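Local atomic coordinates of phosphoribosylamine--glycine ligase (Thermotoga maritima, PDB entry 1VKZ), a protein that catalyses the ATP-dependent ligation of glycine to 5-phospho-beta-D-ribosylamine, giving N(1)-(5-phospho-beta-D-ribosyl)glycinamide in de novo purine biosynthesis. Residues K346-I356 with L395-G403. Residues are numbered along the deposited sequence; the frame is centred on the assembly and turned at random.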
loop_
_atom_site.group_PDB
_atom_site.type_symbol
_atom_site.label_atom_id
_atom_site.label_comp_id
_atom_site.label_asym_id
_atom_site.label_seq_id
_atom_site.Cartn_x
_atom_site.Cartn_y
_atom_site.Cartn_z
ATOM N N LYS A 346 8.807 -18.627 15.185
ATOM C CA LYS A 346 9.458 -18.185 16.432
ATOM C C LYS A 346 8.401 -17.656 17.393
ATOM O O LYS A 346 7.416 -17.065 16.958
ATOM C CB LYS A 346 10.512 -17.116 16.129
ATOM C CG LYS A 346 11.598 -17.547 15.107
ATOM C CD LYS A 346 12.716 -18.408 15.747
ATOM C CE LYS A 346 13.471 -19.261 14.721
ATOM N NZ LYS A 346 12.788 -20.551 14.352
ATOM N N GLU A 347 8.597 -17.862 18.695
ATOM C CA GLU A 347 7.536 -17.588 19.681
ATOM C C GLU A 347 7.492 -16.109 20.106
ATOM O O GLU A 347 8.513 -15.525 20.441
ATOM C CB GLU A 347 7.676 -18.502 20.908
ATOM C CG GLU A 347 6.483 -18.429 21.859
ATOM C CD GLU A 347 6.600 -19.386 23.025
ATOM O OE1 GLU A 347 7.283 -20.427 22.886
ATOM O OE2 GLU A 347 5.996 -19.099 24.082
ATOM N N ILE A 348 6.296 -15.528 20.091
ATOM C CA ILE A 348 6.109 -14.104 20.345
ATOM C C ILE A 348 5.549 -13.829 21.728
ATOM O O ILE A 348 4.454 -14.258 22.064
ATOM C CB ILE A 348 5.151 -13.497 19.295
ATOM C CG1 ILE A 348 5.692 -13.703 17.878
ATOM C CG2 ILE A 348 4.906 -12.026 19.577
ATOM C CD1 ILE A 348 4.594 -13.787 16.843
ATOM N N THR A 349 6.304 -13.088 22.525
ATOM C CA THR A 349 5.820 -12.596 23.809
ATOM C C THR A 349 5.313 -11.174 23.625
ATOM O O THR A 349 5.968 -10.332 23.014
ATOM C CB THR A 349 6.901 -12.693 24.884
ATOM O OG1 THR A 349 6.887 -14.012 25.447
ATOM C CG2 THR A 349 6.566 -11.806 26.069
ATOM N N LEU A 350 4.112 -10.941 24.138
ATOM C CA LEU A 350 3.401 -9.674 23.984
ATOM C C LEU A 350 3.140 -9.079 25.350
ATOM O O LEU A 350 2.941 -9.814 26.314
ATOM C CB LEU A 350 2.041 -9.879 23.322
ATOM C CG LEU A 350 1.922 -10.145 21.826
ATOM C CD1 LEU A 350 0.439 -10.227 21.528
ATOM C CD2 LEU A 350 2.608 -9.084 20.941
ATOM N N PRO A 351 3.145 -7.757 25.449
ATOM C CA PRO A 351 2.738 -7.081 26.686
ATOM C C PRO A 351 1.245 -7.170 27.044
ATOM O O PRO A 351 0.423 -7.623 26.239
ATOM C CB PRO A 351 3.117 -5.620 26.414
ATOM C CG PRO A 351 3.175 -5.505 24.947
ATOM C CD PRO A 351 3.636 -6.809 24.440
ATOM N N GLU A 352 0.917 -6.722 28.262
ATOM C CA GLU A 352 -0.477 -6.613 28.720
ATOM C C GLU A 352 -1.263 -5.645 27.824
ATOM O O GLU A 352 -2.369 -5.968 27.384
ATOM C CB GLU A 352 -0.542 -6.166 30.182
ATOM N N GLU A 353 -0.692 -4.476 27.524
ATOM C CA GLU A 353 -1.386 -3.516 26.652
ATOM C C GLU A 353 -0.498 -2.876 25.572
ATOM O O GLU A 353 0.690 -3.185 25.447
ATOM C CB GLU A 353 -2.173 -2.475 27.486
ATOM C CG GLU A 353 -1.367 -1.425 28.240
ATOM C CD GLU A 353 -2.272 -0.533 29.099
ATOM O OE1 GLU A 353 -3.318 -0.062 28.581
ATOM O OE2 GLU A 353 -1.959 -0.314 30.293
ATOM N N GLY A 354 -1.119 -2.017 24.769
ATOM C CA GLY A 354 -0.476 -1.394 23.613
ATOM C C GLY A 354 -1.285 -1.628 22.354
ATOM O O GLY A 354 -1.889 -2.676 22.177
ATOM N N LEU A 355 -1.301 -0.645 21.475
ATOM C CA LEU A 355 -1.920 -0.820 20.201
ATOM C C LEU A 355 -0.963 -1.534 19.273
ATOM O O LEU A 355 0.003 -0.969 18.813
ATOM C CB LEU A 355 -2.312 0.522 19.617
ATOM C CG LEU A 355 -3.181 0.394 18.374
ATOM C CD1 LEU A 355 -4.421 -0.423 18.694
ATOM C CD2 LEU A 355 -3.539 1.799 17.866
ATOM N N ILE A 356 -1.270 -2.786 18.976
ATOM C CA ILE A 356 -0.511 -3.572 18.020
ATOM C C ILE A 356 -1.444 -3.993 16.906
ATOM O O ILE A 356 -2.607 -4.283 17.143
ATOM C CB ILE A 356 0.096 -4.828 18.699
ATOM C CG1 ILE A 356 0.952 -4.428 19.879
ATOM C CG2 ILE A 356 0.977 -5.643 17.707
ATOM C CD1 ILE A 356 1.439 -5.580 20.644
ATOM N N LEU A 395 6.754 0.356 23.243
ATOM C CA LEU A 395 6.007 -0.875 22.977
ATOM C C LEU A 395 6.874 -1.900 22.247
ATOM O O LEU A 395 6.881 -3.068 22.600
ATOM C CB LEU A 395 4.721 -0.597 22.189
ATOM C CG LEU A 395 3.792 -1.781 21.936
ATOM C CD1 LEU A 395 3.569 -2.565 23.179
ATOM C CD2 LEU A 395 2.459 -1.311 21.359
ATOM N N ALA A 396 7.626 -1.482 21.249
ATOM C CA ALA A 396 8.419 -2.447 20.503
ATOM C C ALA A 396 9.456 -3.179 21.415
ATOM O O ALA A 396 9.736 -4.384 21.216
ATOM C CB ALA A 396 9.092 -1.772 19.305
ATOM N N GLU A 397 9.989 -2.459 22.416
ATOM C CA GLU A 397 10.907 -3.037 23.406
ATOM C C GLU A 397 10.215 -4.081 24.290
ATOM O O GLU A 397 10.874 -4.991 24.780
ATOM C CB GLU A 397 11.520 -1.947 24.303
ATOM C CG GLU A 397 12.301 -0.839 23.591
ATOM C CD GLU A 397 12.310 0.487 24.372
ATOM O OE1 GLU A 397 12.379 0.440 25.625
ATOM O OE2 GLU A 397 12.249 1.580 23.750
ATOM N N LYS A 398 8.901 -3.950 24.504
ATOM C CA LYS A 398 8.137 -4.916 25.328
ATOM C C LYS A 398 7.774 -6.187 24.568
ATOM O O LYS A 398 7.357 -7.189 25.149
ATOM C CB LYS A 398 6.830 -4.299 25.837
ATOM C CG LYS A 398 6.976 -3.258 26.933
ATOM C CD LYS A 398 5.604 -2.970 27.581
ATOM C CE LYS A 398 5.660 -1.822 28.581
ATOM N NZ LYS A 398 6.000 -0.536 27.899
ATOM N N VAL A 399 7.918 -6.131 23.256
ATOM C CA VAL A 399 7.442 -7.191 22.384
ATOM C C VAL A 399 8.671 -7.977 21.973
ATOM O O VAL A 399 9.651 -7.371 21.529
ATOM C CB VAL A 399 6.702 -6.615 21.147
ATOM C CG1 VAL A 399 6.348 -7.724 20.183
ATOM C CG2 VAL A 399 5.441 -5.900 21.554
ATOM N N HIS A 400 8.637 -9.304 22.119
ATOM C CA HIS A 400 9.804 -10.127 21.777
ATOM C C HIS A 400 9.489 -11.357 20.950
ATOM O O HIS A 400 8.480 -12.037 21.146
ATOM C CB HIS A 400 10.526 -10.540 23.042
ATOM C CG HIS A 400 11.497 -11.690 22.884
ATOM N ND1 HIS A 400 12.711 -11.567 22.231
ATOM C CD2 HIS A 400 11.470 -12.954 23.382
ATOM C CE1 HIS A 400 13.366 -12.715 22.298
ATOM N NE2 HIS A 400 12.634 -13.570 22.990
ATOM N N PHE A 401 10.370 -11.613 19.999
ATOM C CA PHE A 401 10.490 -12.922 19.400
ATOM C C PHE A 401 11.881 -12.965 18.841
ATOM O O PHE A 401 12.485 -11.929 18.661
ATOM C CB PHE A 401 9.436 -13.198 18.342
ATOM C CG PHE A 401 9.377 -12.173 17.253
ATOM C CD1 PHE A 401 8.613 -11.019 17.406
ATOM C CD2 PHE A 401 10.086 -12.356 16.066
ATOM C CE1 PHE A 401 8.541 -10.102 16.406
ATOM C CE2 PHE A 401 10.018 -11.416 15.057
ATOM C CZ PHE A 401 9.250 -10.299 15.230
ATOM N N GLU A 402 12.400 -14.158 18.594
ATOM C CA GLU A 402 13.811 -14.295 18.238
ATOM C C GLU A 402 14.085 -13.778 16.839
ATOM O O GLU A 402 13.276 -13.959 15.927
ATOM C CB GLU A 402 14.266 -15.740 18.368
ATOM C CG GLU A 402 15.769 -15.923 18.295
ATOM C CD GLU A 402 16.202 -17.268 18.836
ATOM O OE1 GLU A 402 15.369 -17.971 19.462
ATOM O OE2 GLU A 402 17.380 -17.617 18.638
ATOM N N GLY A 403 15.237 -13.130 16.697
ATOM C CA GLY A 403 15.591 -12.445 15.468
ATOM C C GLY A 403 14.738 -11.241 15.171
ATOM O O GLY A 403 14.614 -10.850 14.016
#
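Leu395, in the last turn of helix 385-398, splits its two methyls between Pro351 and the chain from Gly354 to Ile356. With Leu395 CG anti to the backbone N (chi1 -175°), Leu395 CD1 presses on Pro351 CG at 3.5 Å, tight for two carbons, the two side chains crossing at about a right angle, while Leu395 CD2 lies 3.8 Å from Ile356 CG1. Next, the aliphatic part of Lys398 passes obliquely by the CB-CG side of the proline, Lys398 CD being 3.8 Å from Pro351 CB. Val399 follows with its branches divided: CG1 lies alongside Leu350 CD2, whereas CG2 meets Pro351 CD at 3.5 Å and faces the tip of Ile356. Since Pro351 touches all three of these side chains, an alanine here, lacking CG and CD, would probably deprive Leu395 CD1 and Val399 CG2 of their closest partners in this contact and open a gap between them and the loop. At His400 the backbones join directly: Thr349 N donates to His400 O (2.8 Å) and His400 N to Thr349 O (3.0 Å, 169° at the hydrogen). Phe401 then lies side by side with Ile348, whose CG1 is 3.8 Å from Phe401 CB; both also touch Val375 of strand 374-382, which puts this pair against the sheet. Finally Glu402 CB meets Lys346 CD at 4.0 Å, a contact of aliphatic carbons, as the charged ends stay apart. The reciprocal bonds of Thr349 and His400 define a single antiparallel bridge, a hydrogen-bonded pair, by which the segment leaving the helix pairs with the loop ahead of strand 356-364 in the C domain of the GARS family.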